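Long-range contact in lamina-associated polypeptide 2 isoforms alpha/zeta (Mus musculus, PDB 2V0X), which is a chromatin- and lamin A-associated component of the nuclear lamina that dimerises through this largely helical, coiled-coil domain: residues 49-54 and 187-192. The protein carries 2 engineered substitutions. Sequence-based numbering, arbitrary orientation.
Sequences QIDRQL and STMGRR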
ATOM      1  N   GLN B  49      15.933  -8.298   2.175  1.00 41.97           N
ATOM      2  CA  GLN B  49      16.696  -7.139   2.623  1.00 41.49           C
ATOM      3  C   GLN B  49      15.642  -6.075   2.949  1.00 39.44           C
ATOM      4  O   GLN B  49      15.286  -5.289   2.086  1.00 40.56           O
ATOM      5  CB  GLN B  49      17.607  -6.684   1.475  1.00 48.20           C
ATOM      6  CG  GLN B  49      19.004  -6.240   1.882  1.00 64.14           C
ATOM      7  CD  GLN B  49      19.038  -4.836   2.433  1.00 87.68           C
ATOM      8  OE1 GLN B  49      19.229  -3.874   1.691  1.00 89.08           O
ATOM      9  NE2 GLN B  49      18.867  -4.708   3.741  1.00106.97           N
ATOM     10  N   ILE B  50      15.123  -6.073   4.179  1.00 35.97           N
ATOM     11  CA  ILE B  50      14.075  -5.113   4.541  1.00 37.35           C
ATOM     12  C   ILE B  50      14.556  -3.680   4.731  1.00 42.45           C
ATOM     13  O   ILE B  50      13.758  -2.750   4.649  1.00 43.70           O
ATOM     14  CB  ILE B  50      13.249  -5.550   5.783  1.00 34.79           C
ATOM     15  CG1 ILE B  50      14.132  -5.625   7.036  1.00 39.70           C
ATOM     16  CG2 ILE B  50      12.556  -6.873   5.508  1.00 32.01           C
ATOM     17  CD1 ILE B  50      13.357  -5.988   8.304  1.00 36.60           C
ATOM     18  N   ASP B  51      15.852  -3.513   4.992  1.00 45.92           N
ATOM     19  CA  ASP B  51      16.449  -2.191   5.182  1.00 46.09           C
ATOM     20  C   ASP B  51      17.038  -1.785   3.831  1.00 44.92           C
ATOM     21  O   ASP B  51      18.221  -2.028   3.562  1.00 41.63           O
ATOM     22  CB  ASP B  51      17.559  -2.258   6.249  1.00 48.57           C
ATOM     23  CG  ASP B  51      18.081  -0.884   6.664  1.00 55.04           C
ATOM     24  OD1 ASP B  51      19.002  -0.839   7.507  1.00 64.63           O
ATOM     25  OD2 ASP B  51      17.580   0.149   6.180  1.00 46.75           O
ATOM     26  N   ARG B  52      16.206  -1.188   2.987  1.00 48.02           N
ATOM     27  CA  ARG B  52      16.631  -0.768   1.654  1.00 51.79           C
ATOM     28  C   ARG B  52      15.749   0.350   1.097  1.00 50.02           C
ATOM     29  O   ARG B  52      14.582   0.485   1.459  1.00 50.62           O
ATOM     30  CB  ARG B  52      16.648  -1.978   0.699  1.00 60.07           C
ATOM     31  CG  ARG B  52      16.506  -1.647  -0.791  1.00 70.33           C
ATOM     32  CD  ARG B  52      16.979  -2.784  -1.704  1.00 66.48           C
ATOM     33  NE  ARG B  52      16.623  -4.118  -1.216  1.00 61.52           N
ATOM     34  CZ  ARG B  52      15.390  -4.619  -1.183  1.00 57.71           C
ATOM     35  NH1 ARG B  52      14.352  -3.904  -1.611  1.00 45.11           N
ATOM     36  NH2 ARG B  52      15.196  -5.853  -0.727  1.00 61.20           N
ATOM     37  N   GLN B  53      16.349   1.174   0.253  1.00 48.93           N
ATOM     38  CA  GLN B  53      15.671   2.297  -0.375  1.00 48.90           C
ATOM     39  C   GLN B  53      14.556   1.793  -1.289  1.00 47.69           C
ATOM     40  O   GLN B  53      14.700   0.764  -1.946  1.00 49.73           O
ATOM     41  CB  GLN B  53      16.690   3.104  -1.178  1.00 50.90           C
ATOM     42  CG  GLN B  53      16.229   4.460  -1.626  1.00 56.72           C
ATOM     43  CD  GLN B  53      17.393   5.339  -2.019  1.00 59.83           C
ATOM     44  OE1 GLN B  53      17.635   6.381  -1.404  1.00 64.46           O
ATOM     45  NE2 GLN B  53      18.153   4.902  -3.013  1.00 64.99           N
ATOM     46  N   LEU B  54      13.466   2.542  -1.347  1.00 43.89           N
ATOM     47  CA  LEU B  54      12.319   2.177  -2.168  1.00 43.63           C
ATOM     48  C   LEU B  54      12.454   2.507  -3.653  1.00 41.41           C
ATOM     49  O   LEU B  54      12.965   3.564  -4.011  1.00 42.11           O
ATOM     50  CB  LEU B  54      11.079   2.883  -1.627  1.00 45.37           C
ATOM     51  CG  LEU B  54      10.710   2.510  -0.187  1.00 49.36           C
ATOM     52  CD1 LEU B  54       9.590   3.388   0.313  1.00 50.80           C
ATOM     53  CD2 LEU B  54      10.328   1.058  -0.134  1.00 49.45           C
ATOM     54  N   SER B 187       7.843  -1.648   8.110  1.00 27.74           N
ATOM     55  CA  SER B 187       7.110  -1.712   9.362  1.00 28.36           C
ATOM     56  C   SER B 187       7.822  -2.708  10.298  1.00 30.61           C
ATOM     57  O   SER B 187       8.078  -2.411  11.464  1.00 31.33           O
ATOM     58  CB  SER B 187       5.673  -2.171   9.102  1.00 29.65           C
ATOM     59  OG  SER B 187       5.073  -2.665  10.293  1.00 38.42           O
ATOM     60  N   THR B 188       8.167  -3.869   9.751  1.00 31.71           N
ATOM     61  CA  THR B 188       8.848  -4.923  10.485  1.00 27.44           C
ATOM     62  C   THR B 188      10.227  -4.457  10.976  1.00 31.39           C
ATOM     63  O   THR B 188      10.601  -4.737  12.103  1.00 32.84           O
ATOM     64  CB  THR B 188       8.941  -6.190   9.610  1.00 25.41           C
ATOM     65  OG1 THR B 188       7.606  -6.600   9.268  1.00 25.39           O
ATOM     66  CG2 THR B 188       9.659  -7.329  10.322  1.00 23.40           C
HETATM   67  N   MSE B 189      10.960  -3.719  10.145  1.00 35.17           N
HETATM   68  CA  MSE B 189      12.263  -3.196  10.548  1.00 40.86           C
HETATM   69  C   MSE B 189      12.081  -2.258  11.766  1.00 36.82           C
HETATM   70  O   MSE B 189      12.763  -2.384  12.787  1.00 34.26           O
HETATM   71  CB  MSE B 189      12.915  -2.433   9.393  1.00 47.50           C
HETATM   72  CG  MSE B 189      14.305  -1.885   9.735  1.00 58.02           C
HETATM   73 SE   MSE B 189      14.962  -0.523   8.503  1.00 69.09          SE
HETATM   74  CE  MSE B 189      14.264   1.035   9.406  1.00 68.36           C
ATOM     75  N   GLY B 190      11.129  -1.341  11.660  1.00 31.66           N
ATOM     76  CA  GLY B 190      10.872  -0.429  12.750  1.00 26.68           C
ATOM     77  C   GLY B 190      10.582  -1.174  14.044  1.00 28.67           C
ATOM     78  O   GLY B 190      11.148  -0.847  15.093  1.00 34.54           O
ATOM     79  N   ARG B 191       9.741  -2.204  13.962  1.00 25.75           N
ATOM     80  CA  ARG B 191       9.372  -2.984  15.141  1.00 26.42           C
ATOM     81  C   ARG B 191      10.504  -3.836  15.697  1.00 27.22           C
ATOM     82  O   ARG B 191      10.532  -4.101  16.898  1.00 28.87           O
ATOM     83  CB  ARG B 191       8.104  -3.827  14.887  1.00 27.45           C
ATOM     84  CG  ARG B 191       6.845  -2.973  14.656  1.00 25.38           C
ATOM     85  CD  ARG B 191       5.623  -3.822  14.302  1.00 34.05           C
ATOM     86  NE  ARG B 191       5.180  -4.667  15.408  1.00 38.44           N
ATOM     87  CZ  ARG B 191       4.949  -5.973  15.313  1.00 36.48           C
ATOM     88  NH1 ARG B 191       5.126  -6.600  14.160  1.00 27.44           N
ATOM     89  NH2 ARG B 191       4.494  -6.647  16.365  1.00 23.92           N
ATOM     90  N   ARG B 192      11.411  -4.297  14.842  1.00 26.64           N
ATOM     91  CA  ARG B 192      12.555  -5.063  15.337  1.00 26.15           C
ATOM     92  C   ARG B 192      13.385  -4.150  16.264  1.00 28.74           C
ATOM     93  O   ARG B 192      13.709  -4.529  17.388  1.00 29.16           O
ATOM     94  CB  ARG B 192      13.409  -5.579  14.187  1.00 24.45           C
ATOM     95  CG  ARG B 192      12.829  -6.805  13.512  1.00 23.71           C
ATOM     96  CD  ARG B 192      13.740  -7.249  12.408  1.00 23.71           C
ATOM     97  NE  ARG B 192      13.287  -8.511  11.834  1.00 26.20           N
ATOM     98  CZ  ARG B 192      13.930  -9.149  10.866  1.00 27.14           C
ATOM     99  NH1 ARG B 192      15.045  -8.638  10.382  1.00 29.03           N
ATOM    100  NH2 ARG B 192      13.449 -10.281  10.366  1.00 29.71           N
TER
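Ile50 packs on Met189 and Arg192 in a mainly apolar loop-to-helix contact of the coiled-coil dimerization domain of LAP2alpha. The loop after helix 35-46 lies here against the long helix 152-196 of the same chain. Ile50 carries most of the loop's share of the contact. Its CD1 sits 3.7 Å from Met189 CB and also touches Met189 CA. With chi1 at 63°, CG1 is tucked over the main chain, flanked by N and C of Ile50; an extended chi2 then carries CD1 to the helix. The same methyl covers one face of the Arg192 guanidinium, with CD1 3.8 Å from Arg192 NH1. That guanidinium is buried, and bonds from NE to Leu219 O and from NH1 to Thr210 O and Ala212 O hold the flat group with one face toward Ile50 CD1 and tie the helix to the C-terminal part of the chain. Met189, a selenomethionine, reaches past Ile50 to Asp51. It also packs on Ala109 and Arg112 of helix 100-146, while Arg191 forms a salt bridge with Asp107 of the second subunit, so this helical turn also serves the dimer interface. Asp51 OD2 pairs with Arg112 in a salt bridge, which probably favours the ionised carboxylate and ties the loop to helix 100-146. The same oxygen, Asp51 OD2, lies 3.6 Å from Met189 SE, a van der Waals contact.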